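Diaminopimelate decarboxylase (Phaeodactylum tricornutum, PDB 7JPJ) probably catalyses the pyridoxal phosphate-dependent decarboxylation of diaminopimelate, which yields lysine, and works as an obligate dimer. Local coordinates at residues V343-H355 and E371-V383. Residues are numbered along the deposited sequence; the frame is centred on the assembly and turned at random.
Sequences VGDETESVVVVGH and EQLAEQELRAAAV
Glu348 O is gripped by two donors: Leu378 N donates to it at 3.3 Å, and a water donates to it while also donating to Arg379 O. The reciprocal bond, Glu348 N to Leu378 O at 2.9 Å, completes a hydrogen-bonded antiparallel pair; Val350 and Gln376 form the next one, where the bond from Val350 N to Gln376 O is weak. At the Thr347-Arg379 end, Ala380 N donates to Glu346 O in an almost straight bond (2.8 Å, 170°), closing the non-hydrogen-bonded pair of Thr347 with Arg379. Arg379 runs extended from CG to NE, with CG anti to the backbone N (chi1 170°), and thereby brings NE 2.7 Å from Val343 O. That oxygen lies in the guanidinium plane, at its edge, and offers a lone pair; NH1 and NH2 bind Asp385 and Asp342 O. A leucine here would probably leave Val343 O without this donor and Asp385 without its charged mate. Val350 CG2 meets Leu378 CD1 crosswise at 3.7 Å, on the face carrying Glu348, whose carboxylate pairs with Lys298 and, through a second water, accepts a bond relayed from Ala381 N. Strand 308-312 flanks 347-353 in parallel, so this antiparallel pairing extends the mixed sheet of the beta domain that accompanies the TIM barrel in fold-type III pyridoxal phosphate decarboxylases.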
loop_
_atom_site.group_PDB
_atom_site.type_symbol
_atom_site.label_atom_id
_atom_site.label_comp_id
_atom_site.label_asym_id
_atom_site.label_seq_id
_atom_site.Cartn_x
_atom_site.Cartn_y
_atom_site.Cartn_z
ATOM N N VAL A 343 20.242 -2.765 28.138
ATOM C CA VAL A 343 20.633 -2.478 26.761
ATOM C C VAL A 343 21.852 -3.308 26.375
ATOM O O VAL A 343 21.839 -4.030 25.370
ATOM C CB VAL A 343 20.888 -0.973 26.571
ATOM C CG1 VAL A 343 21.272 -0.684 25.128
ATOM C CG2 VAL A 343 19.658 -0.174 26.970
ATOM N N GLY A 344 22.917 -3.227 27.171
ATOM C CA GLY A 344 24.081 -4.064 26.957
ATOM C C GLY A 344 24.973 -3.566 25.834
ATOM O O GLY A 344 24.934 -2.400 25.427
ATOM N N ASP A 345 25.803 -4.489 25.323
ATOM C CA ASP A 345 26.745 -4.152 24.260
ATOM C C ASP A 345 26.948 -5.308 23.285
ATOM O O ASP A 345 28.037 -5.451 22.717
ATOM C CB ASP A 345 28.097 -3.717 24.847
ATOM C CG ASP A 345 28.622 -4.686 25.895
ATOM O OD1 ASP A 345 28.130 -5.837 25.961
ATOM O OD2 ASP A 345 29.528 -4.292 26.663
ATOM N N GLU A 346 25.927 -6.133 23.079
ATOM C CA GLU A 346 25.993 -7.249 22.147
ATOM C C GLU A 346 25.290 -6.867 20.852
ATOM O O GLU A 346 24.154 -6.382 20.878
ATOM C CB GLU A 346 25.359 -8.502 22.751
ATOM C CG GLU A 346 25.660 -9.784 21.991
ATOM C CD GLU A 346 26.713 -10.632 22.675
ATOM O OE1 GLU A 346 27.818 -10.779 22.107
ATOM O OE2 GLU A 346 26.437 -11.143 23.783
ATOM N N THR A 347 25.966 -7.081 19.726
ATOM C CA THR A 347 25.437 -6.741 18.415
ATOM C C THR A 347 25.300 -7.992 17.556
ATOM O O THR A 347 25.887 -9.039 17.843
ATOM C CB THR A 347 26.325 -5.711 17.694
ATOM O OG1 THR A 347 27.697 -6.127 17.751
ATOM C CG2 THR A 347 26.183 -4.334 18.331
ATOM N N GLU A 348 24.506 -7.864 16.494
ATOM C CA GLU A 348 24.302 -8.950 15.544
ATOM C C GLU A 348 23.736 -8.373 14.254
ATOM O O GLU A 348 22.816 -7.552 14.297
ATOM C CB GLU A 348 23.358 -10.015 16.116
ATOM C CG GLU A 348 23.435 -11.366 15.413
ATOM C CD GLU A 348 22.372 -12.339 15.894
ATOM O OE1 GLU A 348 21.437 -11.903 16.601
ATOM O OE2 GLU A 348 22.467 -13.541 15.561
ATOM N N SER A 349 24.292 -8.796 13.119
ATOM C CA SER A 349 23.752 -8.424 11.817
ATOM C C SER A 349 22.572 -9.322 11.467
ATOM O O SER A 349 22.692 -10.551 11.479
ATOM C CB SER A 349 24.825 -8.530 10.735
ATOM O OG SER A 349 25.767 -7.485 10.846
ATOM N N VAL A 350 21.433 -8.708 11.149
ATOM C CA VAL A 350 20.193 -9.432 10.905
ATOM C C VAL A 350 19.464 -8.810 9.720
ATOM O O VAL A 350 19.800 -7.723 9.245
ATOM C CB VAL A 350 19.266 -9.443 12.140
ATOM C CG1 VAL A 350 19.958 -10.092 13.337
ATOM C CG2 VAL A 350 18.803 -8.031 12.469
ATOM N N VAL A 351 18.456 -9.536 9.244
ATOM C CA VAL A 351 17.468 -9.040 8.296
ATOM C C VAL A 351 16.133 -8.987 9.023
ATOM O O VAL A 351 15.798 -9.905 9.781
ATOM C CB VAL A 351 17.382 -9.939 7.045
ATOM C CG1 VAL A 351 16.205 -9.542 6.173
ATOM C CG2 VAL A 351 18.675 -9.878 6.257
ATOM N N VAL A 352 15.382 -7.910 8.813
ATOM C CA VAL A 352 14.107 -7.692 9.490
ATOM C C VAL A 352 12.982 -7.915 8.488
ATOM O O VAL A 352 12.950 -7.277 7.428
ATOM C CB VAL A 352 14.028 -6.287 10.108
ATOM C CG1 VAL A 352 12.749 -6.137 10.918
ATOM C CG2 VAL A 352 15.249 -6.028 10.978
ATOM N N VAL A 353 12.059 -8.816 8.822
ATOM C CA VAL A 353 10.934 -9.134 7.954
ATOM C C VAL A 353 9.633 -8.847 8.691
ATOM O O VAL A 353 9.577 -8.793 9.923
ATOM C CB VAL A 353 10.960 -10.597 7.462
ATOM C CG1 VAL A 353 12.253 -10.889 6.710
ATOM C CG2 VAL A 353 10.774 -11.555 8.628
ATOM N N GLY A 354 8.564 -8.667 7.903
ATOM C CA GLY A 354 7.256 -8.391 8.454
ATOM C C GLY A 354 6.424 -9.645 8.671
ATOM O O GLY A 354 6.780 -10.745 8.253
ATOM N N HIS A 355 5.281 -9.453 9.333
ATOM C CA HIS A 355 4.409 -10.561 9.699
ATOM C C HIS A 355 3.464 -10.989 8.583
ATOM O O HIS A 355 2.745 -11.980 8.755
ATOM C CB HIS A 355 3.600 -10.201 10.953
ATOM C CG HIS A 355 2.706 -9.010 10.783
ATOM N ND1 HIS A 355 1.794 -8.623 11.743
ATOM C CD2 HIS A 355 2.586 -8.116 9.772
ATOM C CE1 HIS A 355 1.151 -7.546 11.329
ATOM N NE2 HIS A 355 1.612 -7.218 10.135
ATOM N N GLU A 371 13.466 -5.287 -3.742
ATOM C CA GLU A 371 13.507 -6.721 -3.985
ATOM C C GLU A 371 14.778 -7.380 -3.468
ATOM O O GLU A 371 14.885 -8.610 -3.526
ATOM C CB GLU A 371 13.359 -7.006 -5.484
ATOM C CG GLU A 371 11.970 -6.726 -6.026
ATOM C CD GLU A 371 11.610 -7.620 -7.198
ATOM O OE1 GLU A 371 12.503 -7.909 -8.026
ATOM O OE2 GLU A 371 10.432 -8.034 -7.289
ATOM N N GLN A 372 15.735 -6.607 -2.967
ATOM C CA GLN A 372 17.005 -7.134 -2.495
ATOM C C GLN A 372 17.098 -7.028 -0.977
ATOM O O GLN A 372 16.483 -6.154 -0.358
ATOM C CB GLN A 372 18.179 -6.396 -3.143
ATOM C CG GLN A 372 18.807 -7.130 -4.322
ATOM C CD GLN A 372 17.999 -6.998 -5.600
ATOM O OE1 GLN A 372 16.981 -6.306 -5.639
ATOM N NE2 GLN A 372 18.454 -7.662 -6.657
ATOM N N LEU A 373 17.874 -7.932 -0.386
ATOM C CA LEU A 373 18.058 -7.986 1.057
ATOM C C LEU A 373 19.257 -7.151 1.482
ATOM O O LEU A 373 20.242 -7.017 0.748
ATOM C CB LEU A 373 18.257 -9.430 1.528
ATOM C CG LEU A 373 17.031 -10.281 1.864
ATOM C CD1 LEU A 373 16.315 -10.741 0.601
ATOM C CD2 LEU A 373 17.442 -11.474 2.714
ATOM N N ALA A 374 19.167 -6.596 2.688
ATOM C CA ALA A 374 20.266 -5.860 3.296
ATOM C C ALA A 374 20.227 -6.093 4.798
ATOM O O ALA A 374 19.146 -6.202 5.385
ATOM C CB ALA A 374 20.187 -4.363 2.984
ATOM N N GLU A 375 21.402 -6.178 5.412
ATOM C CA GLU A 375 21.524 -6.418 6.842
ATOM C C GLU A 375 21.946 -5.140 7.553
ATOM O O GLU A 375 22.794 -4.393 7.055
ATOM C CB GLU A 375 22.543 -7.520 7.138
ATOM C CG GLU A 375 22.218 -8.870 6.534
ATOM C CD GLU A 375 23.225 -9.930 6.935
ATOM O OE1 GLU A 375 24.160 -9.600 7.699
ATOM O OE2 GLU A 375 23.082 -11.091 6.492
ATOM N N GLN A 376 21.362 -4.902 8.724
ATOM C CA GLN A 376 21.758 -3.803 9.592
ATOM C C GLN A 376 22.369 -4.360 10.871
ATOM O O GLN A 376 21.882 -5.351 11.423
ATOM C CB GLN A 376 20.565 -2.901 9.928
ATOM C CG GLN A 376 19.863 -2.309 8.714
ATOM C CD GLN A 376 18.940 -1.151 9.070
ATOM O OE1 GLN A 376 19.018 -0.593 10.167
ATOM N NE2 GLN A 376 18.059 -0.787 8.143
ATOM N N GLU A 377 23.447 -3.730 11.334
ATOM C CA GLU A 377 24.053 -4.097 12.608
ATOM C C GLU A 377 23.235 -3.459 13.723
ATOM O O GLU A 377 23.215 -2.231 13.863
ATOM C CB GLU A 377 25.512 -3.651 12.661
ATOM C CG GLU A 377 26.406 -4.514 13.550
ATOM C CD GLU A 377 27.826 -3.973 13.656
ATOM O OE1 GLU A 377 28.373 -3.908 14.782
ATOM O OE2 GLU A 377 28.395 -3.605 12.605
ATOM N N LEU A 378 22.540 -4.284 14.502
ATOM C CA LEU A 378 21.704 -3.816 15.599
ATOM C C LEU A 378 22.091 -4.544 16.880
ATOM O O LEU A 378 22.960 -5.419 16.887
ATOM C CB LEU A 378 20.213 -4.015 15.294
ATOM C CG LEU A 378 19.763 -3.733 13.864
ATOM C CD1 LEU A 378 18.511 -4.526 13.531
ATOM C CD2 LEU A 378 19.529 -2.247 13.673
ATOM N N ARG A 379 21.441 -4.158 17.976
ATOM C CA ARG A 379 21.618 -4.867 19.233
ATOM C C ARG A 379 21.092 -6.289 19.100
ATOM O O ARG A 379 20.041 -6.522 18.497
ATOM C CB ARG A 379 20.890 -4.134 20.362
ATOM C CG ARG A 379 20.809 -4.907 21.674
ATOM C CD ARG A 379 19.957 -4.174 22.702
ATOM N NE ARG A 379 19.734 -4.966 23.911
ATOM C CZ ARG A 379 18.706 -5.793 24.081
ATOM N NH1 ARG A 379 17.806 -5.941 23.119
ATOM N NH2 ARG A 379 18.575 -6.475 25.212
ATOM N N ALA A 380 21.844 -7.243 19.639
ATOM C CA ALA A 380 21.390 -8.626 19.675
ATOM C C ALA A 380 20.011 -8.700 20.307
ATOM O O ALA A 380 19.800 -8.220 21.425
ATOM C CB ALA A 380 22.383 -9.487 20.453
ATOM N N ALA A 381 19.065 -9.283 19.580
ATOM C CA ALA A 381 17.666 -9.280 19.977
ATOM C C ALA A 381 17.228 -10.685 20.357
ATOM O O ALA A 381 17.430 -11.634 19.591
ATOM C CB ALA A 381 16.779 -8.737 18.854
ATOM N N ALA A 382 16.648 -10.812 21.543
ATOM C CA ALA A 382 15.913 -12.006 21.918
ATOM C C ALA A 382 14.440 -11.824 21.573
ATOM O O ALA A 382 13.964 -10.709 21.341
ATOM C CB ALA A 382 16.076 -12.303 23.407
ATOM N N VAL A 383 13.717 -12.941 21.532
ATOM C CA VAL A 383 12.283 -12.881 21.280
ATOM C C VAL A 383 11.609 -12.161 22.438
ATOM O O VAL A 383 11.790 -12.524 23.608
ATOM C CB VAL A 383 11.710 -14.290 21.076
ATOM C CG1 VAL A 383 10.192 -14.240 21.013
ATOM C CG2 VAL A 383 12.283 -14.910 19.810
HETATM O O HOH W 1 19.501 -9.856 16.881
HETATM O O HOH W 2 20.526 -7.759 16.064
#